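Side-chain contacts in sugar kinase MJ0406 (Methanococcus jannaschii, PDB 2C4E), which phosphorylates nucleosides, chiefly inosine, guanosine and cytidine, to their monophosphates, with ATP as the preferred donor and magnesium or manganese as cofactor: residues 143-146 with 147-151; 262-265 with 266-270. One frame throughout, in Å; residues are numbered along the deposited sequence.

Contact 1: residues 143-146 with 147-151; sequences FNLK and CAKKA
Cys147 sets its sulfur obliquely against the Phe143 ring one helical turn earlier, a sulfur-aromatic contact in which SG lies 4.1 Å from the ring centroid and 38° off the ring normal. Of the ring carbons, CE2 of Phe143 comes closest to SG of Cys147, at 3.4 Å. With CG swung opposite the backbone N (chi1 -178°), the phenyl group of Phe143 reaches forward along the helix to meet that sulfur. The second side-chain contact is purely aliphatic: Leu145 and Lys149 cross obliquely, CD1 of Leu145 resting on CD of Lys149 at 3.6 Å. The lysine chain bends about its CG-CD bond, the stretch that touches the leucine, and its NZ makes a salt bridge with Glu175 of helix 170-178. NZ of Lys146 hydrogen-bonds to Asn125 OD1. Backbone bonds run from the amides of Cys147, Ala148, Lys149 and Lys150 to the carbonyls four residues before; the Lys149 N to Leu145 O bond, 2.9 Å, is the straightest at 164°. Buried Cys147 and Ala148 pack on Ile136, the arrangement of an amphipathic helix in the beta-alpha-beta crossover from strand 131-136 to strand 156-159 of the ribokinase fold.

Contact 2: residues 262-265 with 266-270; sequences DLEK and CGLIG
Leu268 packs back against Glu264, one turn earlier on the same helix, and its side chain can be followed outward. CB stands 3.7 Å from Lys265 O and slightly farther from Glu264 O. CG comes closer to the Glu264 carbonyl, 3.5 Å from its O, because chi1 of -68° places it opposite the carbonyl carbon of Leu268 and beside the amide. CD1 then passes that oxygen and meets CG of Glu264 at 4.2 Å, a loose contact between two side chains that lie alongside each other and point the same way. The same oxygen accepts the amide of Leu268, so the side chain lies beside the hydrogen bond of its own backbone.

Ile269 leans on its own acceptor in a similar manner: CG1 is 3.3 Å from Lys265 O, the oxygen that also receives the Ile269 amide. Asp262 is the N-cap. Its OD1 takes the N-H of Lys265 over 3.1 Å, from above the carboxylate plane, while its main-chain O accepts from Cys266 N, so one residue serves two amides of the first turn.

Around this turn, Cys266 and Leu263 face helix 245-258, with Cys266 buried against Phe253, Ala256 and Tyr257. Glu264 and Leu268 lie on strand 228-231 through Ile231, and Ile269 reaches Trp290 and Val293 of helix 290-299.

In the fold
From the N terminus, the chain lays down strand 7-11 of the eight-stranded sheet long before helix 141-151, which carries contact 1 and links the neighbouring parallel strands 131-136 and 156-159. Contact 2 follows much later, at the start of helix 263-277, after strand 228-231 has completed the antiparallel border of the sheet. Both contacts are local to one helix, contact 2 including the residue that caps it, so neither closes a loop, and they follow in series without nesting or crossing. The centres of contact 1 and contact 2 are 26 Å apart, and their nearest atoms about 17 Å. Contact 1 thus belongs to the parallel part of the sheet, beside strands 7-11 and 131-136, and contact 2 to its antiparallel border.

Contact 1: residues 143-146 with 147-151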
loop_
_atom_site.group_PDB
_atom_site.type_symbol
_atom_site.label_atom_id
_atom_site.label_comp_id
_atom_site.label_asym_id
_atom_site.label_seq_id
_atom_site.Cartn_x
_atom_site.Cartn_y
_atom_site.Cartn_z
ATOM N N PHE A 143 -10.150 4.363 -23.849
ATOM C CA PHE A 143 -11.584 4.354 -23.565
ATOM C C PHE A 143 -12.074 5.802 -23.485
ATOM O O PHE A 143 -13.145 6.134 -23.988
ATOM C CB PHE A 143 -11.852 3.600 -22.260
ATOM C CG PHE A 143 -13.305 3.495 -21.900
ATOM C CD1 PHE A 143 -14.086 2.476 -22.409
ATOM C CD2 PHE A 143 -13.892 4.415 -21.044
ATOM C CE1 PHE A 143 -15.435 2.361 -22.072
ATOM C CE2 PHE A 143 -15.245 4.298 -20.703
ATOM C CZ PHE A 143 -16.011 3.272 -21.224
ATOM N N ASN A 144 -11.256 6.680 -22.908
ATOM C CA ASN A 144 -11.621 8.086 -22.763
ATOM C C ASN A 144 -11.786 8.753 -24.125
ATOM O O ASN A 144 -12.760 9.489 -24.351
ATOM C CB ASN A 144 -10.601 8.842 -21.910
ATOM C CG ASN A 144 -10.721 8.516 -20.421
ATOM O OD1 ASN A 144 -9.833 8.846 -19.602
ATOM N ND2 ASN A 144 -11.790 7.870 -20.067
ATOM N N LEU A 145 -10.892 8.447 -25.059
ATOM C CA LEU A 145 -11.051 8.963 -26.422
ATOM C C LEU A 145 -12.324 8.415 -27.061
ATOM O O LEU A 145 -13.060 9.155 -27.730
ATOM C CB LEU A 145 -9.829 8.632 -27.283
ATOM C CG LEU A 145 -9.877 9.076 -28.748
ATOM C CD1 LEU A 145 -10.106 10.589 -28.885
ATOM C CD2 LEU A 145 -8.605 8.671 -29.460
ATOM N N LYS A 146 -12.620 7.131 -26.871
ATOM C CA LYS A 146 -13.873 6.593 -27.395
ATOM C C LYS A 146 -15.056 7.375 -26.852
ATOM O O LYS A 146 -15.981 7.676 -27.586
ATOM C CB LYS A 146 -14.077 5.118 -27.034
ATOM C CG LYS A 146 -13.120 4.152 -27.691
ATOM C CD LYS A 146 -13.415 2.743 -27.199
ATOM C CE LYS A 146 -12.662 1.695 -27.988
ATOM N NZ LYS A 146 -12.665 0.372 -27.292
ATOM N N CYS A 147 -15.013 7.713 -25.561
ATOM C CA CYS A 147 -16.094 8.468 -24.930
ATOM C C CYS A 147 -16.242 9.844 -25.564
ATOM O O CYS A 147 -17.370 10.243 -25.900
ATOM C CB CYS A 147 -15.870 8.619 -23.428
ATOM S SG CYS A 147 -16.085 7.080 -22.516
ATOM N N ALA A 148 -15.118 10.532 -25.761
ATOM C CA ALA A 148 -15.120 11.875 -26.347
ATOM C C ALA A 148 -15.669 11.821 -27.756
ATOM O O ALA A 148 -16.497 12.630 -28.117
ATOM C CB ALA A 148 -13.729 12.464 -26.365
ATOM N N LYS A 149 -15.208 10.848 -28.544
ATOM C CA LYS A 149 -15.613 10.769 -29.949
ATOM C C LYS A 149 -17.078 10.364 -30.096
ATOM O O LYS A 149 -17.756 10.840 -31.000
ATOM C CB LYS A 149 -14.665 9.846 -30.739
ATOM C CG LYS A 149 -13.294 10.481 -30.937
ATOM C CD LYS A 149 -12.273 9.600 -31.645
ATOM C CE LYS A 149 -12.470 9.572 -33.144
ATOM N NZ LYS A 149 -11.264 9.030 -33.829
ATOM N N LYS A 150 -17.597 9.535 -29.193
ATOM C CA LYS A 150 -19.016 9.180 -29.214
ATOM C C LYS A 150 -19.940 10.309 -28.753
ATOM O O LYS A 150 -21.026 10.519 -29.327
ATOM C CB LYS A 150 -19.262 7.946 -28.345
ATOM C CG LYS A 150 -20.613 7.260 -28.598
ATOM C CD LYS A 150 -20.728 5.994 -27.769
ATOM C CE LYS A 150 -22.061 5.311 -27.974
ATOM N NZ LYS A 150 -22.225 4.768 -29.343
ATOM N N ALA A 151 -19.510 11.037 -27.733
ATOM C CA ALA A 151 -20.327 12.080 -27.119
ATOM C C ALA A 151 -20.281 13.382 -27.902
ATOM O O ALA A 151 -21.273 14.098 -28.003
ATOM C CB ALA A 151 -19.883 12.317 -25.694
#

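Contact 2: residues 262-265 with 266-270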
loop_
_atom_site.group_PDB
_atom_site.type_symbol
_atom_site.label_atom_id
_atom_site.label_comp_id
_atom_site.label_asym_id
_atom_site.label_seq_id
_atom_site.Cartn_x
_atom_site.Cartn_y
_atom_site.Cartn_z
ATOM N N ASP A 262 -23.125 32.087 -16.515
ATOM C CA ASP A 262 -22.092 32.447 -17.493
ATOM C C ASP A 262 -20.736 31.885 -17.040
ATOM O O ASP A 262 -20.574 31.431 -15.901
ATOM C CB ASP A 262 -22.093 33.954 -17.824
ATOM C CG ASP A 262 -21.497 34.831 -16.736
ATOM O OD1 ASP A 262 -21.316 34.404 -15.581
ATOM O OD2 ASP A 262 -21.181 36.023 -16.963
ATOM N N LEU A 263 -19.779 31.838 -17.960
ATOM C CA LEU A 263 -18.540 31.129 -17.666
ATOM C C LEU A 263 -17.763 31.773 -16.535
ATOM O O LEU A 263 -17.127 31.074 -15.755
ATOM C CB LEU A 263 -17.670 30.999 -18.919
ATOM C CG LEU A 263 -18.294 30.096 -19.992
ATOM C CD1 LEU A 263 -17.434 30.063 -21.238
ATOM C CD2 LEU A 263 -18.545 28.671 -19.542
ATOM N N GLU A 264 -17.821 33.099 -16.405
ATOM C CA GLU A 264 -17.137 33.737 -15.295
ATOM C C GLU A 264 -17.686 33.220 -13.972
ATOM O O GLU A 264 -16.927 32.860 -13.085
ATOM C CB GLU A 264 -17.256 35.258 -15.330
ATOM C CG GLU A 264 -16.566 35.926 -14.156
ATOM C CD GLU A 264 -16.393 37.424 -14.331
ATOM O OE1 GLU A 264 -17.022 38.003 -15.236
ATOM O OE2 GLU A 264 -15.613 38.018 -13.562
ATOM N N LYS A 265 -19.003 33.193 -13.833
ATOM C CA LYS A 265 -19.593 32.666 -12.595
ATOM C C LYS A 265 -19.261 31.194 -12.405
ATOM O O LYS A 265 -19.045 30.750 -11.278
ATOM C CB LYS A 265 -21.104 32.903 -12.537
ATOM C CG LYS A 265 -21.737 32.452 -11.218
ATOM C CD LYS A 265 -22.976 33.287 -10.851
ATOM C CE LYS A 265 -23.772 32.656 -9.722
ATOM N NZ LYS A 265 -24.881 33.543 -9.315
ATOM N N CYS A 266 -19.190 30.436 -13.498
ATOM C CA CYS A 266 -18.769 29.046 -13.397
ATOM C C CYS A 266 -17.386 28.959 -12.780
ATOM O O CYS A 266 -17.146 28.132 -11.898
ATOM C CB CYS A 266 -18.785 28.360 -14.752
ATOM S SG CYS A 266 -20.446 28.127 -15.420
ATOM N N GLY A 267 -16.478 29.826 -13.220
ATOM C CA GLY A 267 -15.135 29.864 -12.681
ATOM C C GLY A 267 -15.115 30.200 -11.203
ATOM O O GLY A 267 -14.386 29.578 -10.437
ATOM N N LEU A 268 -15.926 31.184 -10.814
ATOM C CA LEU A 268 -15.997 31.634 -9.424
ATOM C C LEU A 268 -16.568 30.556 -8.518
ATOM O O LEU A 268 -16.074 30.343 -7.423
ATOM C CB LEU A 268 -16.833 32.914 -9.313
ATOM C CG LEU A 268 -16.242 34.177 -9.951
ATOM C CD1 LEU A 268 -17.340 35.250 -10.102
ATOM C CD2 LEU A 268 -15.082 34.715 -9.143
ATOM N N ILE A 269 -17.584 29.843 -8.996
ATOM C CA ILE A 269 -18.124 28.722 -8.248
ATOM C C ILE A 269 -17.087 27.612 -8.126
ATOM O O ILE A 269 -16.961 27.017 -7.062
ATOM C CB ILE A 269 -19.431 28.210 -8.897
ATOM C CG1 ILE A 269 -20.538 29.261 -8.758
ATOM C CG2 ILE A 269 -19.828 26.857 -8.327
ATOM C CD1 ILE A 269 -21.148 29.392 -7.363
ATOM N N GLY A 270 -16.358 27.317 -9.204
ATOM C CA GLY A 270 -15.291 26.333 -9.132
ATOM C C GLY A 270 -14.274 26.691 -8.051
ATOM O O GLY A 270 -13.908 25.862 -7.205
#